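Local coordinates for cytokinin riboside 5'-monophosphate phosphoribohydrolase (Streptomyces coelicolor, PDB 5ZI9), which is a member of the possible lysine decarboxylase family, with a Rossmann-like parallel sheet flanked by helices, at residues M162-A167 against Q193-F198. Residues are numbered along the deposited sequence; the frame is centred on the assembly and turned at random.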
ATOM      1  N   MET B 162     -16.980  10.730  -1.915  1.00 28.52           N
ATOM      2  CA  MET B 162     -16.523  12.131  -1.835  1.00 28.62           C
ATOM      3  C   MET B 162     -17.691  13.154  -1.611  1.00 29.36           C
ATOM      4  O   MET B 162     -17.543  14.202  -0.929  1.00 26.09           O
ATOM      5  CB  MET B 162     -15.767  12.500  -3.103  1.00 29.81           C
ATOM      6  CG  MET B 162     -14.622  11.566  -3.474  1.00 30.60           C
ATOM      7  SD  MET B 162     -13.150  11.832  -2.518  1.00 31.62           S
ATOM      8  CE  MET B 162     -12.285  10.283  -2.770  1.00 32.85           C
ATOM      9  N   PHE B 163     -18.851  12.821  -2.183  1.00 30.36           N
ATOM     10  CA  PHE B 163     -20.063  13.617  -2.061  1.00 28.31           C
ATOM     11  C   PHE B 163     -20.502  13.702  -0.631  1.00 26.74           C
ATOM     12  O   PHE B 163     -21.025  14.712  -0.247  1.00 29.11           O
ATOM     13  CB  PHE B 163     -21.228  13.038  -2.884  1.00 29.07           C
ATOM     14  CG  PHE B 163     -21.175  13.348  -4.364  1.00 29.94           C
ATOM     15  CD1 PHE B 163     -21.046  14.658  -4.808  1.00 30.87           C
ATOM     16  CD2 PHE B 163     -21.324  12.345  -5.316  1.00 29.09           C
ATOM     17  CE1 PHE B 163     -21.028  14.964  -6.155  1.00 29.37           C
ATOM     18  CE2 PHE B 163     -21.305  12.647  -6.663  1.00 28.34           C
ATOM     19  CZ  PHE B 163     -21.161  13.955  -7.085  1.00 29.39           C
ATOM     20  N   VAL B 164     -20.312  12.648   0.153  1.00 26.00           N
ATOM     21  CA  VAL B 164     -20.706  12.657   1.582  1.00 24.75           C
ATOM     22  C   VAL B 164     -19.638  13.170   2.524  1.00 24.11           C
ATOM     23  O   VAL B 164     -19.907  13.948   3.406  1.00 25.82           O
ATOM     24  CB  VAL B 164     -21.136  11.267   2.027  1.00 23.10           C
ATOM     25  CG1 VAL B 164     -21.522  11.268   3.502  1.00 21.24           C
ATOM     26  CG2 VAL B 164     -22.319  10.829   1.152  1.00 24.48           C
ATOM     27  N   LYS B 165     -18.420  12.727   2.310  1.00 26.47           N
ATOM     28  CA  LYS B 165     -17.290  13.041   3.169  1.00 27.54           C
ATOM     29  C   LYS B 165     -17.005  14.530   3.269  1.00 27.25           C
ATOM     30  O   LYS B 165     -16.589  15.003   4.321  1.00 28.50           O
ATOM     31  CB  LYS B 165     -16.034  12.300   2.646  1.00 28.97           C
ATOM     32  CG  LYS B 165     -14.779  12.455   3.513  1.00 29.76           C
ATOM     33  CD  LYS B 165     -13.565  11.734   2.921  1.00 30.69           C
ATOM     34  CE  LYS B 165     -12.264  12.484   3.174  1.00 33.23           C
ATOM     35  NZ  LYS B 165     -11.535  11.895   4.318  1.00 35.24           N
ATOM     36  N   TYR B 166     -17.158  15.249   2.162  1.00 27.62           N
ATOM     37  CA  TYR B 166     -16.779  16.675   2.114  1.00 26.91           C
ATOM     38  C   TYR B 166     -17.979  17.588   2.259  1.00 27.94           C
ATOM     39  O   TYR B 166     -17.816  18.812   2.230  1.00 32.43           O
ATOM     40  CB  TYR B 166     -15.983  17.011   0.835  1.00 24.28           C
ATOM     41  CG  TYR B 166     -14.661  16.340   0.847  1.00 24.73           C
ATOM     42  CD1 TYR B 166     -13.594  16.887   1.526  1.00 23.59           C
ATOM     43  CD2 TYR B 166     -14.483  15.083   0.240  1.00 27.04           C
ATOM     44  CE1 TYR B 166     -12.376  16.245   1.575  1.00 24.69           C
ATOM     45  CE2 TYR B 166     -13.266  14.408   0.320  1.00 25.57           C
ATOM     46  CZ  TYR B 166     -12.228  15.003   0.973  1.00 25.96           C
ATOM     47  OH  TYR B 166     -11.050  14.357   1.053  1.00 26.02           O
ATOM     48  N   ALA B 167     -19.173  17.016   2.398  1.00 28.30           N
ATOM     49  CA  ALA B 167     -20.386  17.800   2.547  1.00 29.24           C
ATOM     50  C   ALA B 167     -21.006  17.610   3.938  1.00 30.73           C
ATOM     51  O   ALA B 167     -20.693  16.645   4.641  1.00 32.14           O
ATOM     52  CB  ALA B 167     -21.377  17.455   1.458  1.00 28.42           C
ATOM     53  N   GLN B 193     -28.249   5.817  10.770  1.00 37.19           N
ATOM     54  CA  GLN B 193     -27.427   6.598  11.696  1.00 36.72           C
ATOM     55  C   GLN B 193     -25.956   6.397  11.475  1.00 36.42           C
ATOM     56  O   GLN B 193     -25.192   6.603  12.377  1.00 38.90           O
ATOM     57  CB  GLN B 193     -27.821   6.347  13.136  1.00 38.32           C
ATOM     58  CG  GLN B 193     -29.329   6.348  13.326  1.00 41.37           C
ATOM     59  CD  GLN B 193     -29.741   6.555  14.766  1.00 45.73           C
ATOM     60  OE1 GLN B 193     -29.388   5.777  15.661  1.00 47.63           O
ATOM     61  NE2 GLN B 193     -30.504   7.614  14.993  1.00 50.70           N
ATOM     62  N   LYS B 194     -25.569   6.047  10.246  1.00 37.98           N
ATOM     63  CA  LYS B 194     -24.169   6.078   9.810  1.00 37.36           C
ATOM     64  C   LYS B 194     -23.720   7.483   9.597  1.00 36.63           C
ATOM     65  O   LYS B 194     -22.529   7.761   9.598  1.00 38.39           O
ATOM     66  CB  LYS B 194     -23.927   5.305   8.503  1.00 37.42           C
ATOM     67  CG  LYS B 194     -23.350   3.920   8.743  1.00 39.39           C
ATOM     68  CD  LYS B 194     -22.076   3.628   7.962  1.00 40.01           C
ATOM     69  CE  LYS B 194     -21.155   2.707   8.756  1.00 40.77           C
ATOM     70  NZ  LYS B 194     -20.150   3.394   9.626  1.00 39.75           N
ATOM     71  N   VAL B 195     -24.667   8.356   9.321  1.00 38.59           N
ATOM     72  CA  VAL B 195     -24.382   9.770   9.243  1.00 40.71           C
ATOM     73  C   VAL B 195     -25.399  10.492  10.164  1.00 43.79           C
ATOM     74  O   VAL B 195     -26.513  10.015  10.448  1.00 40.42           O
ATOM     75  CB  VAL B 195     -24.302  10.205   7.758  1.00 37.70           C
ATOM     76  CG1 VAL B 195     -24.880  11.560   7.524  1.00 38.49           C
ATOM     77  CG2 VAL B 195     -22.864  10.216   7.291  1.00 40.23           C
ATOM     78  N   THR B 196     -24.965  11.620  10.683  1.00 46.41           N
ATOM     79  CA  THR B 196     -25.759  12.368  11.615  1.00 48.70           C
ATOM     80  C   THR B 196     -25.686  13.866  11.244  1.00 51.72           C
ATOM     81  O   THR B 196     -24.703  14.309  10.627  1.00 56.31           O
ATOM     82  CB  THR B 196     -25.240  12.049  13.037  1.00 47.60           C
ATOM     83  OG1 THR B 196     -26.304  12.249  13.958  1.00 49.40           O
ATOM     84  CG2 THR B 196     -23.976  12.887  13.447  1.00 45.10           C
ATOM     85  N   ARG B 197     -26.731  14.627  11.590  1.00 52.00           N
ATOM     86  CA  ARG B 197     -26.780  16.088  11.365  1.00 49.39           C
ATOM     87  C   ARG B 197     -26.523  16.451   9.914  1.00 41.35           C
ATOM     88  O   ARG B 197     -25.670  17.290   9.590  1.00 42.44           O
ATOM     89  CB  ARG B 197     -25.787  16.805  12.281  1.00 55.89           C
ATOM     90  CG  ARG B 197     -26.212  16.803  13.742  1.00 63.67           C
ATOM     91  CD  ARG B 197     -25.111  16.345  14.693  1.00 74.26           C
ATOM     92  NE  ARG B 197     -24.898  17.294  15.796  1.00 85.38           N
ATOM     93  CZ  ARG B 197     -23.716  17.794  16.193  1.00 89.64           C
ATOM     94  NH1 ARG B 197     -22.555  17.443  15.613  1.00 85.93           N
ATOM     95  NH2 ARG B 197     -23.695  18.656  17.210  1.00 87.06           N
ATOM     96  N   PHE B 198     -27.282  15.789   9.054  1.00 34.89           N
ATOM     97  CA  PHE B 198     -27.062  15.804   7.623  1.00 30.32           C
ATOM     98  C   PHE B 198     -28.378  16.116   6.946  1.00 29.21           C
ATOM     99  O   PHE B 198     -29.119  15.221   6.541  1.00 28.27           O
ATOM    100  CB  PHE B 198     -26.507  14.477   7.169  1.00 29.86           C
ATOM    101  CG  PHE B 198     -25.799  14.530   5.841  1.00 29.34           C
ATOM    102  CD1 PHE B 198     -24.444  14.822   5.793  1.00 28.23           C
ATOM    103  CD2 PHE B 198     -26.486  14.253   4.647  1.00 28.30           C
ATOM    104  CE1 PHE B 198     -23.803  14.873   4.580  1.00 29.87           C
ATOM    105  CE2 PHE B 198     -25.845  14.282   3.431  1.00 27.50           C
ATOM    106  CZ  PHE B 198     -24.506  14.591   3.398  1.00 29.19           C
TER
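Phe198 reaches across from the loop between helix 177-191 and strand 200-203 and overlaps the end of helix 156-165, where its ring corner CE1 meets the backbone and side chain of Val164 in the last turn and the carbonyl of Ala167 just beyond it. With CG anti to the backbone N (chi1 -160°), the ring extends from its loop to the helix end. The closest approach is made by Ala167 O, which lies 3.6 Å from Phe198 CE1 at the ring edge and near the ring plane, an arrangement that sets the slightly positive rim of the aromatic against the carbonyl oxygen. Val164 O approaches the same corner more obliquely, at 4.2 Å from Phe198 CE1. On the side-chain level, Val164 CG1 is 4.4 Å from Phe198 CE1.

Val164 CG1 is shared between two partners. Standing anti to the backbone N (chi1 179°), this methyl also meets Val195 CG2 at 4.2 Å, the two branched side chains touching methyl to methyl. One methyl of Val164 thus touches both Val195 and the corner of the Phe198 ring.

Both Val195 and Phe198 also touch Val190 of helix 177-191, which ends in a Schellman motif at Gln193, and Phe198 packs edge-to-face with Phe170 of strand 167-172. The contact therefore joins two successive helix-to-strand connections of the parallel sheet: the exit of helix 156-165 into its strand and the loop leading to the adjacent strand 200-203. No hydrogen bond crosses between 162-167 and 193-198, and the two bury 153 Å² together; the association rests on methyl and ring packing, with a weak electrostatic contribution probably coming from the carbonyl at the ring edge.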